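Local atomic coordinates of NAD-dependent protein deacylase 2 (Archaeoglobus fulgidus, PDB entry 4TWJ), a protein that removes acetyl and other acyl groups from protein lysines at the expense of NAD, including the N-terminal lysine of the archaeal chromatin protein Alba. Residues 18-23 with 186-191; 97-102 with 114-119; 202-207 with 221-226; 212-217 with 227-232. All blocks are in the same frame, centred on the assembly; numbering follows the deposited sequence.

Interaction 1: 18-23 with 186-191; sequences AVVFTG and AFMVVG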
loop_
_atom_site.group_PDB
_atom_site.type_symbol
_atom_site.label_atom_id
_atom_site.label_comp_id
_atom_site.label_asym_id
_atom_site.label_seq_id
_atom_site.Cartn_x
_atom_site.Cartn_y
_atom_site.Cartn_z
ATOM N N ALA A 18 0.885 8.712 -14.718
ATOM C CA ALA A 18 0.870 8.956 -13.278
ATOM C C ALA A 18 0.857 7.643 -12.490
ATOM O O ALA A 18 0.202 6.676 -12.880
ATOM C CB ALA A 18 -0.327 9.812 -12.908
ATOM N N VAL A 19 1.599 7.624 -11.384
ATOM C CA VAL A 19 1.669 6.475 -10.485
ATOM C C VAL A 19 1.297 6.935 -9.078
ATOM O O VAL A 19 1.685 8.025 -8.657
ATOM C CB VAL A 19 3.089 5.865 -10.486
ATOM C CG1 VAL A 19 3.247 4.810 -9.395
ATOM C CG2 VAL A 19 3.397 5.280 -11.857
ATOM N N VAL A 20 0.529 6.109 -8.372
ATOM C CA VAL A 20 0.176 6.368 -6.978
ATOM C C VAL A 20 0.826 5.311 -6.089
ATOM O O VAL A 20 0.832 4.131 -6.432
ATOM C CB VAL A 20 -1.351 6.389 -6.780
ATOM C CG1 VAL A 20 -1.703 6.554 -5.308
ATOM C CG2 VAL A 20 -1.960 7.510 -7.607
ATOM N N PHE A 21 1.376 5.760 -4.962
ATOM C CA PHE A 21 2.122 4.922 -4.020
ATOM C C PHE A 21 1.459 5.097 -2.656
ATOM O O PHE A 21 1.347 6.226 -2.169
ATOM C CB PHE A 21 3.581 5.387 -4.001
ATOM C CG PHE A 21 4.460 4.677 -3.006
ATOM C CD1 PHE A 21 5.318 3.667 -3.417
ATOM C CD2 PHE A 21 4.481 5.067 -1.668
ATOM C CE1 PHE A 21 6.161 3.038 -2.513
ATOM C CE2 PHE A 21 5.322 4.441 -0.761
ATOM C CZ PHE A 21 6.159 3.425 -1.186
ATOM N N THR A 22 1.003 4.003 -2.048
ATOM C CA THR A 22 0.262 4.103 -0.788
ATOM C C THR A 22 0.823 3.244 0.332
ATOM O O THR A 22 1.413 2.190 0.094
ATOM C CB THR A 22 -1.229 3.755 -0.977
ATOM O OG1 THR A 22 -1.372 2.366 -1.304
ATOM C CG2 THR A 22 -1.832 4.604 -2.088
ATOM N N GLY A 23 0.605 3.713 1.558
ATOM C CA GLY A 23 0.964 2.984 2.770
ATOM C C GLY A 23 -0.183 2.972 3.760
ATOM O O GLY A 23 -1.332 3.263 3.404
ATOM N N ALA A 186 4.533 11.577 -13.164
ATOM C CA ALA A 186 3.933 12.042 -11.920
ATOM C C ALA A 186 3.882 10.882 -10.934
ATOM O O ALA A 186 3.513 9.769 -11.300
ATOM C CB ALA A 186 2.537 12.588 -12.172
ATOM N N PHE A 187 4.259 11.147 -9.689
ATOM C CA PHE A 187 4.335 10.114 -8.659
ATOM C C PHE A 187 3.736 10.704 -7.391
ATOM O O PHE A 187 4.268 11.674 -6.850
ATOM C CB PHE A 187 5.794 9.706 -8.445
ATOM C CG PHE A 187 5.973 8.425 -7.672
ATOM C CD1 PHE A 187 6.216 7.229 -8.332
ATOM C CD2 PHE A 187 5.934 8.420 -6.281
ATOM C CE1 PHE A 187 6.401 6.053 -7.624
ATOM C CE2 PHE A 187 6.120 7.245 -5.570
ATOM C CZ PHE A 187 6.353 6.064 -6.244
ATOM N N MET A 188 2.612 10.150 -6.946
ATOM C CA MET A 188 1.897 10.688 -5.789
ATOM C C MET A 188 1.909 9.690 -4.641
ATOM O O MET A 188 1.353 8.598 -4.754
ATOM C CB MET A 188 0.456 11.056 -6.158
ATOM C CG MET A 188 -0.359 11.578 -4.979
ATOM S SD MET A 188 -1.882 12.426 -5.446
ATOM C CE MET A 188 -2.782 11.104 -6.243
ATOM N N VAL A 189 2.563 10.071 -3.546
ATOM C CA VAL A 189 2.583 9.273 -2.324
ATOM C C VAL A 189 1.367 9.652 -1.477
ATOM O O VAL A 189 1.098 10.840 -1.282
ATOM C CB VAL A 189 3.881 9.516 -1.522
ATOM C CG1 VAL A 189 3.807 8.868 -0.141
ATOM C CG2 VAL A 189 5.084 8.994 -2.300
ATOM N N VAL A 190 0.632 8.650 -0.998
ATOM C CA VAL A 190 -0.531 8.875 -0.127
ATOM C C VAL A 190 -0.471 7.952 1.094
ATOM O O VAL A 190 -0.505 6.732 0.960
ATOM C CB VAL A 190 -1.868 8.632 -0.866
ATOM C CG1 VAL A 190 -3.050 9.008 0.023
ATOM C CG2 VAL A 190 -1.917 9.411 -2.174
ATOM N N GLY A 191 -0.395 8.542 2.284
ATOM C CA GLY A 191 -0.456 7.770 3.517
ATOM C C GLY A 191 0.740 6.874 3.770
ATOM O O GLY A 191 0.575 5.735 4.203
#
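Strands 18-22 and 186-190 run parallel, paired in register from Ala18 with Ala186 to Thr22 with Val190, their axes 4.7 Å apart at closest and inclined by 20°. Five backbone hydrogen bonds join them; Phe21 N to Met188 O and Val190 N to Phe21 O, both 2.8 Å, are the shortest, and Gly23 N to Val190 O is longer, 3.3 Å, at the C-terminal end. Val19, Phe21, Phe187 and Val189 share one face of the sheet. Phe187 leans across to the neighbouring strand because its chi1 of -165° carries CG opposite its own N; there its CE2 meets Phe21 CB at 3.5 Å and its CE1 meets Val19 CG1 at 3.8 Å. The two phenyl planes are inclined by 36°, an oblique pairing. Replacing Phe187 with alanine would probably open a gap between Val19 and Phe21 and leave Pro203 and Ala206 of helix 201-208 without the ring they pack on. On the other face Val20 CG2 touches Met188 CE, while Thr22 OG1 turns to Thr99 and His106. Hydrocarbon packing on both faces and continuous backbone bonding make this the buried centre of the Rossmann-type sheet, ending at the NAD-binding residues Gly23 and Gly191.

Interaction 2: 97-102 with 114-119; sequences VITQNI and VLELHG. With ACT (acetate ion), chain E.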
loop_
_atom_site.group_PDB
_atom_site.type_symbol
_atom_site.label_atom_id
_atom_site.label_comp_id
_atom_site.label_asym_id
_atom_site.label_seq_id
_atom_site.Cartn_x
_atom_site.Cartn_y
_atom_site.Cartn_z
ATOM N N VAL A 97 -1.036 1.543 -9.275
ATOM C CA VAL A 97 -1.027 1.811 -7.848
ATOM C C VAL A 97 -0.002 0.866 -7.240
ATOM O O VAL A 97 -0.106 -0.353 -7.385
ATOM C CB VAL A 97 -2.401 1.569 -7.199
ATOM C CG1 VAL A 97 -2.329 1.809 -5.695
ATOM C CG2 VAL A 97 -3.453 2.461 -7.841
ATOM N N ILE A 98 1.010 1.438 -6.603
ATOM C CA ILE A 98 1.999 0.670 -5.871
ATOM C C ILE A 98 1.623 0.775 -4.404
ATOM O O ILE A 98 1.517 1.878 -3.878
ATOM C CB ILE A 98 3.418 1.235 -6.083
ATOM C CG1 ILE A 98 3.797 1.193 -7.567
ATOM C CG2 ILE A 98 4.430 0.458 -5.254
ATOM C CD1 ILE A 98 5.004 2.032 -7.919
ATOM N N THR A 99 1.418 -0.353 -3.732
ATOM C CA THR A 99 1.004 -0.292 -2.334
ATOM C C THR A 99 1.857 -1.156 -1.412
ATOM O O THR A 99 2.315 -2.236 -1.789
ATOM C CB THR A 99 -0.494 -0.638 -2.145
ATOM O OG1 THR A 99 -0.877 -0.343 -0.798
ATOM C CG2 THR A 99 -0.777 -2.103 -2.446
ATOM N N GLN A 100 2.045 -0.650 -0.200
ATOM C CA GLN A 100 2.707 -1.375 0.870
ATOM C C GLN A 100 1.691 -2.174 1.682
ATOM O O GLN A 100 2.073 -2.948 2.556
ATOM C CB GLN A 100 3.422 -0.392 1.798
ATOM C CG GLN A 100 4.492 0.441 1.111
ATOM C CD GLN A 100 5.175 1.413 2.049
ATOM O OE1 GLN A 100 5.996 1.021 2.873
ATOM N NE2 GLN A 100 4.844 2.690 1.928
ATOM N N ASN A 101 0.405 -1.968 1.394
ATOM C CA ASN A 101 -0.681 -2.523 2.202
ATOM C C ASN A 101 -1.092 -3.921 1.764
ATOM O O ASN A 101 -0.964 -4.275 0.597
ATOM C CB ASN A 101 -1.897 -1.595 2.146
ATOM C CG ASN A 101 -1.565 -0.175 2.554
ATOM O OD1 ASN A 101 -0.667 0.057 3.362
ATOM N ND2 ASN A 101 -2.284 0.788 1.987
ATOM N N ILE A 102 -1.610 -4.700 2.715
ATOM C CA ILE A 102 -1.907 -6.117 2.490
ATOM C C ILE A 102 -3.404 -6.424 2.564
ATOM O O ILE A 102 -3.799 -7.592 2.529
ATOM C CB ILE A 102 -1.154 -7.008 3.505
ATOM C CG1 ILE A 102 -1.560 -6.680 4.949
ATOM C CG2 ILE A 102 0.348 -6.840 3.326
ATOM C CD1 ILE A 102 -1.181 -7.755 5.947
ATOM N N VAL A 114 -2.764 -2.919 -9.633
ATOM C CA VAL A 114 -2.263 -2.769 -8.264
ATOM C C VAL A 114 -1.044 -3.663 -8.043
ATOM O O VAL A 114 -1.114 -4.882 -8.226
ATOM C CB VAL A 114 -3.349 -3.120 -7.221
ATOM C CG1 VAL A 114 -2.811 -2.978 -5.802
ATOM C CG2 VAL A 114 -4.579 -2.241 -7.416
ATOM N N LEU A 115 0.072 -3.047 -7.658
ATOM C CA LEU A 115 1.303 -3.768 -7.355
ATOM C C LEU A 115 1.469 -3.883 -5.840
ATOM O O LEU A 115 1.762 -2.898 -5.153
ATOM C CB LEU A 115 2.505 -3.059 -7.988
ATOM C CG LEU A 115 2.477 -2.997 -9.518
ATOM C CD1 LEU A 115 3.576 -2.086 -10.048
ATOM C CD2 LEU A 115 2.601 -4.391 -10.119
ATOM N N GLU A 116 1.257 -5.094 -5.329
ATOM C CA GLU A 116 1.302 -5.363 -3.893
ATOM C C GLU A 116 2.724 -5.714 -3.464
ATOM O O GLU A 116 3.138 -6.878 -3.498
ATOM C CB GLU A 116 0.320 -6.483 -3.529
ATOM C CG GLU A 116 -1.134 -6.081 -3.716
ATOM C CD GLU A 116 -2.106 -7.203 -3.414
ATOM O OE1 GLU A 116 -3.069 -6.959 -2.660
ATOM O OE2 GLU A 116 -1.907 -8.320 -3.936
ATOM N N LEU A 117 3.469 -4.687 -3.068
ATOM C CA LEU A 117 4.869 -4.842 -2.688
ATOM C C LEU A 117 5.070 -5.835 -1.557
ATOM O O LEU A 117 6.080 -6.532 -1.520
ATOM C CB LEU A 117 5.454 -3.499 -2.255
ATOM C CG LEU A 117 5.556 -2.415 -3.327
ATOM C CD1 LEU A 117 6.095 -1.143 -2.688
ATOM C CD2 LEU A 117 6.424 -2.852 -4.494
ATOM N N HIS A 118 4.116 -5.887 -0.636
ATOM C CA HIS A 118 4.244 -6.735 0.544
ATOM C C HIS A 118 3.245 -7.882 0.554
ATOM O O HIS A 118 2.970 -8.460 1.612
ATOM C CB HIS A 118 4.108 -5.880 1.796
ATOM C CG HIS A 118 5.154 -4.816 1.900
ATOM N ND1 HIS A 118 4.909 -3.577 2.449
ATOM C CD2 HIS A 118 6.452 -4.806 1.511
ATOM C CE1 HIS A 118 6.013 -2.853 2.405
ATOM N NE2 HIS A 118 6.964 -3.575 1.841
ATOM N N GLY A 119 2.738 -8.230 -0.626
ATOM C CA GLY A 119 1.770 -9.312 -0.766
ATOM C C GLY A 119 0.424 -8.973 -0.160
ATOM O O GLY A 119 0.033 -7.806 -0.096
HETATM C C ACT E . -1.845 -2.776 5.820
HETATM O O ACT E . -2.846 -3.136 5.169
HETATM O OXT ACT E . -0.734 -3.327 5.669
HETATM C CH3 ACT E . -1.979 -1.654 6.806
HETATM O O HOH W 1 1.399 -5.363 -0.510
HETATM O O HOH W 2 -3.301 -4.999 -0.677
#
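Strands 97-99 and 114-116 pair in parallel, 4.7 Å apart at closest, with Leu115 N bonded to Val97 O and Thr99 N to Leu115 O, both nearly straight. Strand 94-99, of which 97-99 is the end, and strand 114-116, an edge of the Rossmann-type sheet, flank helix 105-108, which packs on Val97, Thr99 and Val114, in a beta-alpha-beta unit. Ile98 CG2, anti to its backbone N, presses on Leu117 CD1 at 3.5 Å, unusually tight for two carbons. Leu117 N still bonds to Thr99 O; past it the backbones move apart and waters bridge them: one accepts from His118 N, another joins Asn101 O to Glu116 OE1, which Gln107 NE2 also bonds. Thr99 OG1 accepts from Asn101 N in an ST turn and also bonds to Thr22. An acetate, probably from the crystallisation liquor, is bonded by Ile102 N and lies against Asn101 CB; Gln100, Asn101 and Ile102 all bind NAD. His118, the predicted proton acceptor, packs along Gln100, whose amide, held by Ser192 OG through NE2, lies 63° from the ring plane. His118 ND1 donates to Gln100 O at 2.9 Å, on a lone pair in the carbonyl plane, that oxygen lying 18° out of the imidazole plane.

Interaction 3: 202-207 with 221-226; sequences LPYIAK and TMADPI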
loop_
_atom_site.group_PDB
_atom_site.type_symbol
_atom_site.label_atom_id
_atom_site.label_comp_id
_atom_site.label_asym_id
_atom_site.label_seq_id
_atom_site.Cartn_x
_atom_site.Cartn_y
_atom_site.Cartn_z
ATOM N N LEU A 202 11.301 3.736 -4.014
ATOM C CA LEU A 202 10.554 4.001 -5.240
ATOM C C LEU A 202 10.287 5.490 -5.531
ATOM O O LEU A 202 10.475 5.923 -6.668
ATOM C CB LEU A 202 9.262 3.170 -5.267
ATOM C CG LEU A 202 9.552 1.669 -5.412
ATOM C CD1 LEU A 202 8.342 0.841 -5.016
ATOM C CD2 LEU A 202 10.001 1.325 -6.821
ATOM N N PRO A 203 9.860 6.279 -4.523
ATOM C CA PRO A 203 9.725 7.713 -4.807
ATOM C C PRO A 203 11.040 8.399 -5.191
ATOM O O PRO A 203 11.028 9.323 -5.998
ATOM C CB PRO A 203 9.163 8.304 -3.501
ATOM C CG PRO A 203 9.150 7.188 -2.506
ATOM C CD PRO A 203 9.202 5.904 -3.263
ATOM N N TYR A 204 12.157 7.948 -4.626
ATOM C CA TYR A 204 13.461 8.501 -5.006
ATOM C C TYR A 204 13.829 8.144 -6.443
ATOM O O TYR A 204 14.417 8.951 -7.156
ATOM C CB TYR A 204 14.550 8.027 -4.053
ATOM C CG TYR A 204 14.391 8.561 -2.654
ATOM C CD1 TYR A 204 14.665 9.895 -2.361
ATOM C CD2 TYR A 204 13.973 7.737 -1.620
ATOM C CE1 TYR A 204 14.524 10.388 -1.073
ATOM C CE2 TYR A 204 13.821 8.220 -0.334
ATOM C CZ TYR A 204 14.101 9.542 -0.063
ATOM O OH TYR A 204 13.955 10.016 1.223
ATOM N N ILE A 205 13.486 6.930 -6.861
ATOM C CA ILE A 205 13.694 6.517 -8.247
ATOM C C ILE A 205 12.880 7.396 -9.202
ATOM O O ILE A 205 13.392 7.846 -10.230
ATOM C CB ILE A 205 13.339 5.027 -8.447
ATOM C CG1 ILE A 205 14.376 4.144 -7.742
ATOM C CG2 ILE A 205 13.251 4.681 -9.925
ATOM C CD1 ILE A 205 13.974 2.688 -7.620
ATOM N N ALA A 206 11.617 7.640 -8.863
ATOM C CA ALA A 206 10.757 8.495 -9.688
ATOM C C ALA A 206 11.293 9.929 -9.747
ATOM O O ALA A 206 11.301 10.555 -10.809
ATOM C CB ALA A 206 9.328 8.480 -9.163
ATOM N N LYS A 207 11.756 10.427 -8.604
ATOM C CA LYS A 207 12.349 11.766 -8.512
ATOM C C LYS A 207 13.579 11.884 -9.419
ATOM O O LYS A 207 13.698 12.839 -10.194
ATOM C CB LYS A 207 12.718 12.070 -7.055
ATOM C CG LYS A 207 13.456 13.380 -6.822
ATOM C CD LYS A 207 12.541 14.580 -6.869
ATOM C CE LYS A 207 13.269 15.816 -6.354
ATOM N NZ LYS A 207 12.379 16.996 -6.325
ATOM N N THR A 221 6.771 14.016 6.833
ATOM C CA THR A 221 7.731 12.920 6.790
ATOM C C THR A 221 9.116 13.513 6.573
ATOM O O THR A 221 9.249 14.656 6.132
ATOM C CB THR A 221 7.432 11.928 5.643
ATOM O OG1 THR A 221 7.844 12.485 4.389
ATOM C CG2 THR A 221 5.953 11.589 5.586
ATOM N N MET A 222 10.149 12.727 6.861
ATOM C CA MET A 222 11.522 13.160 6.614
ATOM C C MET A 222 11.834 13.277 5.118
ATOM O O MET A 222 12.830 13.892 4.745
ATOM C CB MET A 222 12.516 12.205 7.287
ATOM C CG MET A 222 12.445 12.184 8.807
ATOM S SD MET A 222 13.113 13.666 9.593
ATOM C CE MET A 222 11.667 14.718 9.712
ATOM N N ALA A 223 10.985 12.691 4.269
ATOM C CA ALA A 223 11.156 12.755 2.816
ATOM C C ALA A 223 10.475 13.967 2.172
ATOM O O ALA A 223 10.650 14.210 0.981
ATOM C CB ALA A 223 10.640 11.476 2.175
ATOM N N ASP A 224 9.719 14.738 2.949
ATOM C CA ASP A 224 8.986 15.894 2.408
ATOM C C ASP A 224 9.804 16.814 1.484
ATOM O O ASP A 224 9.286 17.261 0.460
ATOM C CB ASP A 224 8.362 16.723 3.539
ATOM C CG ASP A 224 7.170 16.041 4.187
ATOM O OD1 ASP A 224 6.752 14.953 3.731
ATOM O OD2 ASP A 224 6.646 16.594 5.176
ATOM N N PRO A 225 11.080 17.094 1.824
ATOM C CA PRO A 225 11.846 18.020 0.973
ATOM C C PRO A 225 11.963 17.659 -0.515
ATOM O O PRO A 225 12.204 18.548 -1.331
ATOM C CB PRO A 225 13.228 18.032 1.629
ATOM C CG PRO A 225 12.947 17.768 3.065
ATOM C CD PRO A 225 11.810 16.782 3.069
ATOM N N ILE A 226 11.795 16.387 -0.877
ATOM C CA ILE A 226 11.928 15.987 -2.285
ATOM C C ILE A 226 10.659 16.237 -3.105
ATOM O O ILE A 226 10.680 16.109 -4.328
ATOM C CB ILE A 226 12.352 14.501 -2.447
ATOM C CG1 ILE A 226 11.180 13.541 -2.180
ATOM C CG2 ILE A 226 13.554 14.186 -1.562
ATOM C CD1 ILE A 226 11.486 12.097 -2.522
#
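Ile226 and Lys207 carry this contact between helix 201-208 and the loop that precedes strand 229-232. The Ile226 side chain points at the helix: CG1 sits between the backbone N and the carbonyl carbon (chi1 76°), and Ile226 CD1 is thereby 3.8 Å from Tyr204 CE1 and 3.9 Å from Tyr204 CD1. Ile226 CG2 approaches the same ring carbon, Tyr204 CE1, at 4.0 Å, and the two side chains cross at about a right angle. Tyr204 OH lies 3.7 Å from Ala223 CB, a van der Waals approach. Lys207 reaches the backbone of Ile226, at the end away from the Tyr204 ring. Its chain leaves the helix with CG opposite the backbone N, bends at chi2 (77°) and then runs extended, so that NZ donates to Ile226 O at 2.8 Å, tilted 32° from the carbonyl plane. A methionine in place of Lys207 would probably leave Ile226 O without this charged donor and the 3-10 segment less firmly tied to the helix. The loop is braced by a type I turn from Thr221 to Asp224, where Thr221 OG1 donates to Asp224 OD1 at 2.8 Å, from above the carboxylate plane. Tyr204 and Met222 also pack on the backbone of the bound peptide. The contact thus fastens a helix to a beta-strand connection in the Rossmann-type domain, at the rim of the peptide-binding site.

Interaction 4: 212-217 with 227-232; sequences KMIIVN and FDVKII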
loop_
_atom_site.group_PDB
_atom_site.type_symbol
_atom_site.label_atom_id
_atom_site.label_comp_id
_atom_site.label_asym_id
_atom_site.label_seq_id
_atom_site.Cartn_x
_atom_site.Cartn_y
_atom_site.Cartn_z
ATOM N N LYS A 212 7.201 14.568 -11.543
ATOM C CA LYS A 212 6.670 15.552 -10.608
ATOM C C LYS A 212 6.164 14.798 -9.387
ATOM O O LYS A 212 5.426 13.816 -9.518
ATOM C CB LYS A 212 5.537 16.347 -11.249
ATOM C CG LYS A 212 5.940 17.109 -12.506
ATOM C CD LYS A 212 7.065 18.099 -12.263
ATOM C CE LYS A 212 6.667 19.187 -11.281
ATOM N NZ LYS A 212 7.635 20.320 -11.291
ATOM N N MET A 213 6.567 15.262 -8.208
ATOM C CA MET A 213 6.379 14.513 -6.970
ATOM C C MET A 213 5.331 15.168 -6.078
ATOM O O MET A 213 5.456 16.340 -5.720
ATOM C CB MET A 213 7.708 14.424 -6.218
ATOM C CG MET A 213 8.857 13.812 -7.003
ATOM S SD MET A 213 8.609 12.099 -7.521
ATOM C CE MET A 213 8.387 11.302 -5.935
ATOM N N ILE A 214 4.308 14.393 -5.713
ATOM C CA ILE A 214 3.217 14.855 -4.854
ATOM C C ILE A 214 3.151 13.965 -3.614
ATOM O O ILE A 214 3.282 12.747 -3.723
ATOM C CB ILE A 214 1.853 14.779 -5.582
ATOM C CG1 ILE A 214 1.871 15.611 -6.871
ATOM C CG2 ILE A 214 0.723 15.244 -4.670
ATOM C CD1 ILE A 214 0.802 15.216 -7.863
ATOM N N ILE A 215 2.956 14.562 -2.439
ATOM C CA ILE A 215 2.748 13.776 -1.220
ATOM C C ILE A 215 1.509 14.267 -0.475
ATOM O O ILE A 215 1.291 15.472 -0.346
ATOM C CB ILE A 215 4.009 13.757 -0.315
ATOM C CG1 ILE A 215 3.827 12.794 0.860
ATOM C CG2 ILE A 215 4.383 15.153 0.174
ATOM C CD1 ILE A 215 5.143 12.363 1.472
ATOM N N VAL A 216 0.696 13.315 -0.023
ATOM C CA VAL A 216 -0.500 13.584 0.764
ATOM C C VAL A 216 -0.424 12.735 2.029
ATOM O O VAL A 216 -0.421 11.507 1.954
ATOM C CB VAL A 216 -1.782 13.223 -0.014
ATOM C CG1 VAL A 216 -3.024 13.485 0.834
ATOM C CG2 VAL A 216 -1.851 13.996 -1.324
ATOM N N ASN A 217 -0.356 13.398 3.183
ATOM C CA ASN A 217 -0.213 12.722 4.468
ATOM C C ASN A 217 -0.877 13.523 5.572
ATOM O O ASN A 217 -1.026 14.736 5.453
ATOM C CB ASN A 217 1.267 12.559 4.827
ATOM C CG ASN A 217 1.863 11.248 4.350
ATOM O OD1 ASN A 217 1.210 10.205 4.373
ATOM N ND2 ASN A 217 3.133 11.289 3.958
ATOM N N PHE A 227 9.559 16.590 -2.443
ATOM C CA PHE A 227 8.274 16.695 -3.121
ATOM C C PHE A 227 7.993 18.095 -3.653
ATOM O O PHE A 227 8.278 19.099 -2.996
ATOM C CB PHE A 227 7.153 16.199 -2.210
ATOM C CG PHE A 227 7.178 14.712 -2.013
ATOM C CD1 PHE A 227 6.524 13.871 -2.902
ATOM C CD2 PHE A 227 7.897 14.147 -0.970
ATOM C CE1 PHE A 227 6.564 12.496 -2.743
ATOM C CE2 PHE A 227 7.941 12.773 -0.804
ATOM C CZ PHE A 227 7.276 11.945 -1.692
ATOM N N ASP A 228 7.428 18.138 -4.853
ATOM C CA ASP A 228 7.083 19.392 -5.514
ATOM C C ASP A 228 5.798 19.980 -4.945
ATOM O O ASP A 228 5.632 21.205 -4.898
ATOM C CB ASP A 228 6.945 19.159 -7.017
ATOM C CG ASP A 228 8.226 18.651 -7.635
ATOM O OD1 ASP A 228 8.249 17.491 -8.095
ATOM O OD2 ASP A 228 9.225 19.402 -7.631
ATOM N N VAL A 229 4.898 19.099 -4.512
ATOM C CA VAL A 229 3.645 19.481 -3.880
ATOM C C VAL A 229 3.483 18.684 -2.588
ATOM O O VAL A 229 3.564 17.455 -2.597
ATOM C CB VAL A 229 2.444 19.192 -4.805
ATOM C CG1 VAL A 229 1.124 19.458 -4.094
ATOM C CG2 VAL A 229 2.558 20.009 -6.087
ATOM N N LYS A 230 3.257 19.389 -1.483
ATOM C CA LYS A 230 3.045 18.758 -0.185
ATOM C C LYS A 230 1.684 19.155 0.367
ATOM O O LYS A 230 1.397 20.345 0.514
ATOM C CB LYS A 230 4.130 19.184 0.803
ATOM C CG LYS A 230 5.552 18.916 0.336
ATOM C CD LYS A 230 6.564 19.240 1.423
ATOM C CE LYS A 230 6.753 20.736 1.624
ATOM N NZ LYS A 230 7.428 21.386 0.469
ATOM N N ILE A 231 0.855 18.160 0.664
ATOM C CA ILE A 231 -0.472 18.388 1.222
ATOM C C ILE A 231 -0.569 17.687 2.574
ATOM O O ILE A 231 -0.353 16.478 2.669
ATOM C CB ILE A 231 -1.585 17.864 0.288
ATOM C CG1 ILE A 231 -1.548 18.597 -1.058
ATOM C CG2 ILE A 231 -2.956 18.025 0.940
ATOM C CD1 ILE A 231 -2.339 17.916 -2.155
ATOM N N ILE A 232 -0.875 18.459 3.614
ATOM C CA ILE A 232 -1.147 17.910 4.936
ATOM C C ILE A 232 -2.657 17.843 5.117
ATOM O O ILE A 232 -3.335 18.870 5.085
ATOM C CB ILE A 232 -0.523 18.770 6.058
ATOM C CG1 ILE A 232 1.011 18.709 6.001
ATOM C CG2 ILE A 232 -1.029 18.328 7.429
ATOM C CD1 ILE A 232 1.620 17.394 6.452
#
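Phe227 lies across strand 212-217 just before its own strand begins, and Ile215 stands over one face of its ring at about a right angle. Ile215 CB is 3.6 Å from the ring centroid and 11° off the ring normal, a CH-pi contact, while its two branches spread over the same face: CG2 reaches Phe227 CG at 3.6 Å and CD1 reaches Phe227 CE2. The torsions explain this grip, since CG1 of Ile215 is anti to the backbone N (chi1 -173°), leaving CG2 on the side of Phe227 CB. Met213 crosses the ring obliquely, its CB 3.6 Å from Phe227 CD1 and its bent chain bringing Met213 CE toward Phe227 CE1. Asp228 points back at strand 212-217. Its OD1 takes the Met213 N-H at 2.8 Å on the anti lone pair, and Met213 O in turn accepts from both Asp228 N and Val229 N, so segment 227-232 holds both backbone polar atoms of Met213. Lys212 NZ stays 4.1 Å from Asp228 OD2, beyond salt-bridge range but probably still attracted to it. From Val229 onward the strands pair regularly, their axes only 7° from parallel, with Ile215 N, Ile231 N and Asn217 N donating in alternation. On the face opposite Ile215, Ile214 lies alongside Val229 and Val216 alongside Ile231; helices 2-14 and 235-249 pack there. At the C-terminal end Asn217, an NAD-binding residue, bonds through ND2 to Ser192 O. The pair forms the outer edge of the parallel sheet of the sirtuin Rossmann-type domain, with its cofactor-binding end at the strand C termini.

How the interactions relate
From the N terminus, strand 18-22 opens the long loop that interaction 1 closes at 186-191. Interaction 2 is nested inside it, closing the short 97-102 to 114-119 loop. Interactions 3 and 4 follow in series after interaction 1 and cross each other, their segments alternating along the chain. Interactions 1, 2 and 4 belong to one six-stranded parallel sheet: Val20 O meets Ile98 N at 2.7 Å between interactions 1 and 2, and Val189 N meets Ile214 O at 2.8 Å between 1 and 4. Interactions 2 and 4, at its two edges, stay about 9 Å apart at their nearest atoms. Interaction 3 adds helix 201-208, whose Leu202 packs on Phe21 and Leu117.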